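Local structure of transcriptional regulator, LYSR family (Neisseria meningitidis, 4AB5) at residues A93-N96 and V97-E101; L118-K122 and K123-P127. The protein is a LysR-family, MetR-like transcriptional regulator, present here as its regulatory domain, and probably controls genes of methionine biosynthesis. All blocks are in the same frame, centred on the assembly; numbering follows the deposited sequence.

Contact 1: residues A93-N96 and V97-E101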
loop_
_atom_site.group_PDB
_atom_site.type_symbol
_atom_site.label_atom_id
_atom_site.label_comp_id
_atom_site.label_asym_id
_atom_site.label_seq_id
_atom_site.Cartn_x
_atom_site.Cartn_y
_atom_site.Cartn_z
ATOM N N ALA B 93 6.680 11.546 23.404
ATOM C CA ALA B 93 6.689 10.243 24.071
ATOM C C ALA B 93 6.613 10.436 25.594
ATOM O O ALA B 93 6.193 9.524 26.305
ATOM C CB ALA B 93 7.936 9.456 23.692
ATOM N N ALA B 94 6.975 11.639 26.080
ATOM C CA ALA B 94 6.922 12.025 27.488
ATOM C C ALA B 94 5.481 12.205 27.996
ATOM O O ALA B 94 5.250 12.109 29.202
ATOM C CB ALA B 94 7.709 13.308 27.700
ATOM N N LYS B 95 4.527 12.487 27.086
ATOM C CA LYS B 95 3.113 12.667 27.410
ATOM C C LYS B 95 2.360 11.362 27.173
ATOM O O LYS B 95 2.474 10.780 26.094
ATOM C CB LYS B 95 2.485 13.781 26.554
ATOM C CG LYS B 95 2.987 15.185 26.857
ATOM C CD LYS B 95 2.074 16.272 26.276
ATOM C CE LYS B 95 0.976 16.684 27.232
ATOM N NZ LYS B 95 0.212 17.860 26.742
ATOM N N ASN B 96 1.581 10.909 28.171
ATOM C CA ASN B 96 0.761 9.694 28.051
ATOM C C ASN B 96 -0.440 9.951 27.146
ATOM O O ASN B 96 -0.831 9.077 26.377
ATOM C CB ASN B 96 0.281 9.209 29.425
ATOM C CG ASN B 96 1.236 8.300 30.180
ATOM O OD1 ASN B 96 1.060 8.052 31.376
ATOM N ND2 ASN B 96 2.243 7.749 29.512
ATOM N N VAL B 97 -1.015 11.158 27.238
ATOM C CA VAL B 97 -2.173 11.587 26.457
ATOM C C VAL B 97 -1.801 12.842 25.642
ATOM O O VAL B 97 -1.245 13.789 26.202
ATOM C CB VAL B 97 -3.408 11.831 27.377
ATOM C CG1 VAL B 97 -4.604 12.339 26.583
ATOM C CG2 VAL B 97 -3.781 10.574 28.156
ATOM N N TRP B 98 -2.124 12.854 24.336
ATOM C CA TRP B 98 -1.876 14.006 23.470
ATOM C C TRP B 98 -3.152 14.822 23.307
ATOM O O TRP B 98 -4.166 14.296 22.836
ATOM C CB TRP B 98 -1.354 13.576 22.089
ATOM C CG TRP B 98 -0.045 12.839 22.091
ATOM C CD1 TRP B 98 0.794 12.644 23.150
ATOM C CD2 TRP B 98 0.592 12.229 20.959
ATOM N NE1 TRP B 98 1.906 11.941 22.753
ATOM C CE2 TRP B 98 1.815 11.685 21.409
ATOM C CE3 TRP B 98 0.253 12.101 19.601
ATOM C CZ2 TRP B 98 2.682 10.986 20.559
ATOM C CZ3 TRP B 98 1.131 11.440 18.752
ATOM C CH2 TRP B 98 2.325 10.887 19.233
ATOM N N THR B 99 -3.114 16.102 23.713
ATOM C CA THR B 99 -4.250 17.020 23.559
ATOM C C THR B 99 -4.198 17.540 22.116
ATOM O O THR B 99 -3.148 17.428 21.477
ATOM C CB THR B 99 -4.156 18.196 24.574
ATOM O OG1 THR B 99 -3.002 18.989 24.294
ATOM C CG2 THR B 99 -4.130 17.736 26.027
ATOM N N ALA B 100 -5.290 18.129 21.611
ATOM C CA ALA B 100 -5.347 18.713 20.264
ATOM C C ALA B 100 -4.199 19.727 20.043
ATOM O O ALA B 100 -3.564 19.722 18.983
ATOM C CB ALA B 100 -6.693 19.388 20.049
ATOM N N GLU B 101 -3.892 20.532 21.085
ATOM C CA GLU B 101 -2.829 21.545 21.122
ATOM C C GLU B 101 -1.405 20.973 20.967
ATOM O O GLU B 101 -0.509 21.704 20.544
ATOM C CB GLU B 101 -2.928 22.378 22.414
ATOM C CG GLU B 101 -4.101 23.357 22.457
ATOM C CD GLU B 101 -5.496 22.811 22.716
ATOM O OE1 GLU B 101 -5.626 21.622 23.093
ATOM O OE2 GLU B 101 -6.468 23.583 22.539
#
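Lys95 and Trp98 meet where the chain turns from a short 3-10 segment into the strand 97-98, and the contact between them is one of van der Waals touch. CB of Lys95 lies 4.0 Å from CD1 of Trp98, at the pyrrole part of the indole, while the carbonyl O of Lys95 approaches the same ring obliquely, 3.6 Å from NE1. That approach is no hydrogen bond: the indole N-H is given to the backbone O of Leu92, which, with the packing round the indole, helps to hold the ring's rotation. A tryptophan suits this place because it offers a broad apolar surface to the interior and still has one N-H to satisfy a carbonyl.

The aliphatic part of Lys95 runs alongside the strand, with CE 3.8 Å from the carbonyl O of Val97. A bend at chi3 (89°) then turns the ammonium group toward Thr99, whose OG1 is 4.2 Å from NZ, too far for a bond. The charge is met instead by Asp102 in a salt bridge, and OD2 of the same aspartate accepts the backbone N-H of Thr99. A long, flexible lysine can thus lie over the backbone at the surface and still bring its charge to a carboxylate.

Asn96 is exposed at the turn, as befits a polar side chain, and Val97 touches Gln174 of strand 171-189. Trp98 exchanges backbone hydrogen bonds with Gln174 and Thr176, making 97-98 a short parallel partner of that long strand, while its indole packs on Phe103, Ile153 and Cys86, the last in strand 72-86.

Contact 2: residues L118-K122 and K123-P127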
loop_
_atom_site.group_PDB
_atom_site.type_symbol
_atom_site.label_atom_id
_atom_site.label_comp_id
_atom_site.label_asym_id
_atom_site.label_seq_id
_atom_site.Cartn_x
_atom_site.Cartn_y
_atom_site.Cartn_z
ATOM N N LEU B 118 -10.268 11.899 7.189
ATOM C CA LEU B 118 -9.375 11.594 8.303
ATOM C C LEU B 118 -10.015 11.924 9.651
ATOM O O LEU B 118 -10.350 13.075 9.896
ATOM C CB LEU B 118 -8.002 12.283 8.138
ATOM C CG LEU B 118 -7.256 12.066 6.824
ATOM C CD1 LEU B 118 -6.202 13.125 6.626
ATOM C CD2 LEU B 118 -6.658 10.681 6.748
ATOM N N ASP B 119 -10.177 10.902 10.518
ATOM C CA ASP B 119 -10.789 10.989 11.847
ATOM C C ASP B 119 -10.156 12.003 12.780
ATOM O O ASP B 119 -10.888 12.804 13.361
ATOM C CB ASP B 119 -10.898 9.612 12.504
ATOM C CG ASP B 119 -12.206 8.874 12.232
ATOM O OD1 ASP B 119 -12.804 9.089 11.160
ATOM O OD2 ASP B 119 -12.609 8.066 13.076
ATOM N N LEU B 120 -8.811 12.000 12.911
ATOM C CA LEU B 120 -8.087 12.962 13.754
ATOM C C LEU B 120 -8.353 14.426 13.331
ATOM O O LEU B 120 -8.939 15.139 14.144
ATOM C CB LEU B 120 -6.583 12.632 13.895
ATOM C CG LEU B 120 -5.684 13.766 14.448
ATOM C CD1 LEU B 120 -5.817 13.907 15.943
ATOM C CD2 LEU B 120 -4.254 13.544 14.076
ATOM N N PRO B 121 -8.036 14.876 12.082
ATOM C CA PRO B 121 -8.360 16.264 11.704
ATOM C C PRO B 121 -9.836 16.630 11.839
ATOM O O PRO B 121 -10.148 17.646 12.458
ATOM C CB PRO B 121 -7.878 16.355 10.252
ATOM C CG PRO B 121 -6.786 15.318 10.157
ATOM C CD PRO B 121 -7.317 14.192 10.984
ATOM N N LYS B 122 -10.737 15.789 11.310
ATOM C CA LYS B 122 -12.187 16.003 11.329
ATOM C C LYS B 122 -12.806 16.125 12.740
ATOM O O LYS B 122 -13.551 17.079 12.997
ATOM C CB LYS B 122 -12.904 14.924 10.481
ATOM C CG LYS B 122 -14.432 14.932 10.556
ATOM C CD LYS B 122 -15.089 14.183 9.405
ATOM C CE LYS B 122 -15.329 12.727 9.704
ATOM N NZ LYS B 122 -16.082 12.048 8.611
ATOM N N LYS B 123 -12.524 15.151 13.623
ATOM C CA LYS B 123 -13.104 15.073 14.965
ATOM C C LYS B 123 -12.386 15.862 16.052
ATOM O O LYS B 123 -12.960 16.040 17.127
ATOM C CB LYS B 123 -13.207 13.600 15.415
ATOM C CG LYS B 123 -14.168 12.739 14.601
ATOM C CD LYS B 123 -13.868 11.266 14.791
ATOM C CE LYS B 123 -15.125 10.435 14.728
ATOM N NZ LYS B 123 -14.825 8.985 14.635
ATOM N N ILE B 124 -11.124 16.269 15.826
ATOM C CA ILE B 124 -10.315 16.902 16.876
ATOM C C ILE B 124 -9.657 18.240 16.506
ATOM O O ILE B 124 -9.791 19.211 17.250
ATOM C CB ILE B 124 -9.272 15.858 17.425
ATOM C CG1 ILE B 124 -9.928 14.462 17.730
ATOM C CG2 ILE B 124 -8.396 16.409 18.573
ATOM C CD1 ILE B 124 -9.712 13.792 19.122
ATOM N N LEU B 125 -8.910 18.261 15.401
ATOM C CA LEU B 125 -8.100 19.383 14.925
ATOM C C LEU B 125 -8.921 20.510 14.287
ATOM O O LEU B 125 -8.887 21.630 14.801
ATOM C CB LEU B 125 -7.023 18.848 13.950
ATOM C CG LEU B 125 -5.667 18.334 14.489
ATOM C CD1 LEU B 125 -5.770 17.640 15.839
ATOM C CD2 LEU B 125 -5.017 17.418 13.496
ATOM N N ILE B 126 -9.647 20.222 13.172
ATOM C CA ILE B 126 -10.488 21.191 12.448
ATOM C C ILE B 126 -11.419 21.956 13.417
ATOM O O ILE B 126 -11.344 23.191 13.399
ATOM C CB ILE B 126 -11.235 20.581 11.220
ATOM C CG1 ILE B 126 -10.261 20.055 10.141
ATOM C CG2 ILE B 126 -12.293 21.540 10.626
ATOM C CD1 ILE B 126 -10.883 19.064 9.318
ATOM N N PRO B 127 -12.203 21.293 14.330
ATOM C CA PRO B 127 -13.065 22.059 15.252
ATOM C C PRO B 127 -12.340 22.983 16.218
ATOM O O PRO B 127 -12.948 23.937 16.704
ATOM C CB PRO B 127 -13.861 20.980 15.996
ATOM C CG PRO B 127 -13.128 19.738 15.811
ATOM C CD PRO B 127 -12.431 19.838 14.497
#
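Leu118 is the N-cap of helix 119-125, and Lys122 N bonds back to its O; Lys123 N then bonds to Asp119 O at 2.9 Å, before the helix widens into a pi-type turn in which Ile126 N reaches back five residues to Pro121 O at 2.7 Å. At the change of pitch Leu120 O receives two N-H groups, that of Ile124 at 3.0 Å with a bent N-H...O angle of 135° and, weakly, that of Leu125. Pro121 is well placed in the first turn, where the lack of an N-H costs the helix no bond.

Four residues apart, the short acid Asp119 and the long, flexible Lys123 share one helix face and lie side by side. NZ of Lys123 forms a salt bridge with OD2 of Asp119 at 2.9 Å, coming from above the carboxylate plane. Ser182 also bonds to OD2, and NZ bonds to the carbonyl O of Gln181, so both ends of the pair are tied to the strand 171-189.

Branched, apolar leucines fill the face turned to strand 108-110. With CG of Leu120 anti to the backbone N (chi1 165°), its CD1 comes within 3.7 Å of CD1 of Leu125, and both side chains pack on Leu108. The same Leu120 CD1 lies 4.2 Å from CB of Ile124, which packs on Thr176 and Leu180 of strand 171-189. Nearer the surface, the CD1 methyl of Ile126 rests 4.2 Å from CB of Pro121.

The helix connects parallel strands 108-110 and 134-136 in a beta-alpha-beta unit characteristic of the alpha/beta subdomains of LysR effector-binding domains, which share the periplasmic-binding-protein fold.

Overall arrangement
The two contacts follow one another along the chain on the same side of its centre, their own centres 16 Å apart. Contact 1 is a surface contact in which Trp98 alone of the touching residues is buried, whereas contact 2 is partly buried, with four of its touching residues so placed. Both lie against strand 171-189: contact 1 is joined to it by backbone bonds of a short edge segment, contact 2 by side chains of a helix. No hydrogen bond crosses within contact 1, whose polar ends look elsewhere, while contact 2 is held by its own helical bonds and a salt bridge. They meet directly where CB of Ala100 packs 3.7 Å from CG2 of Ile124.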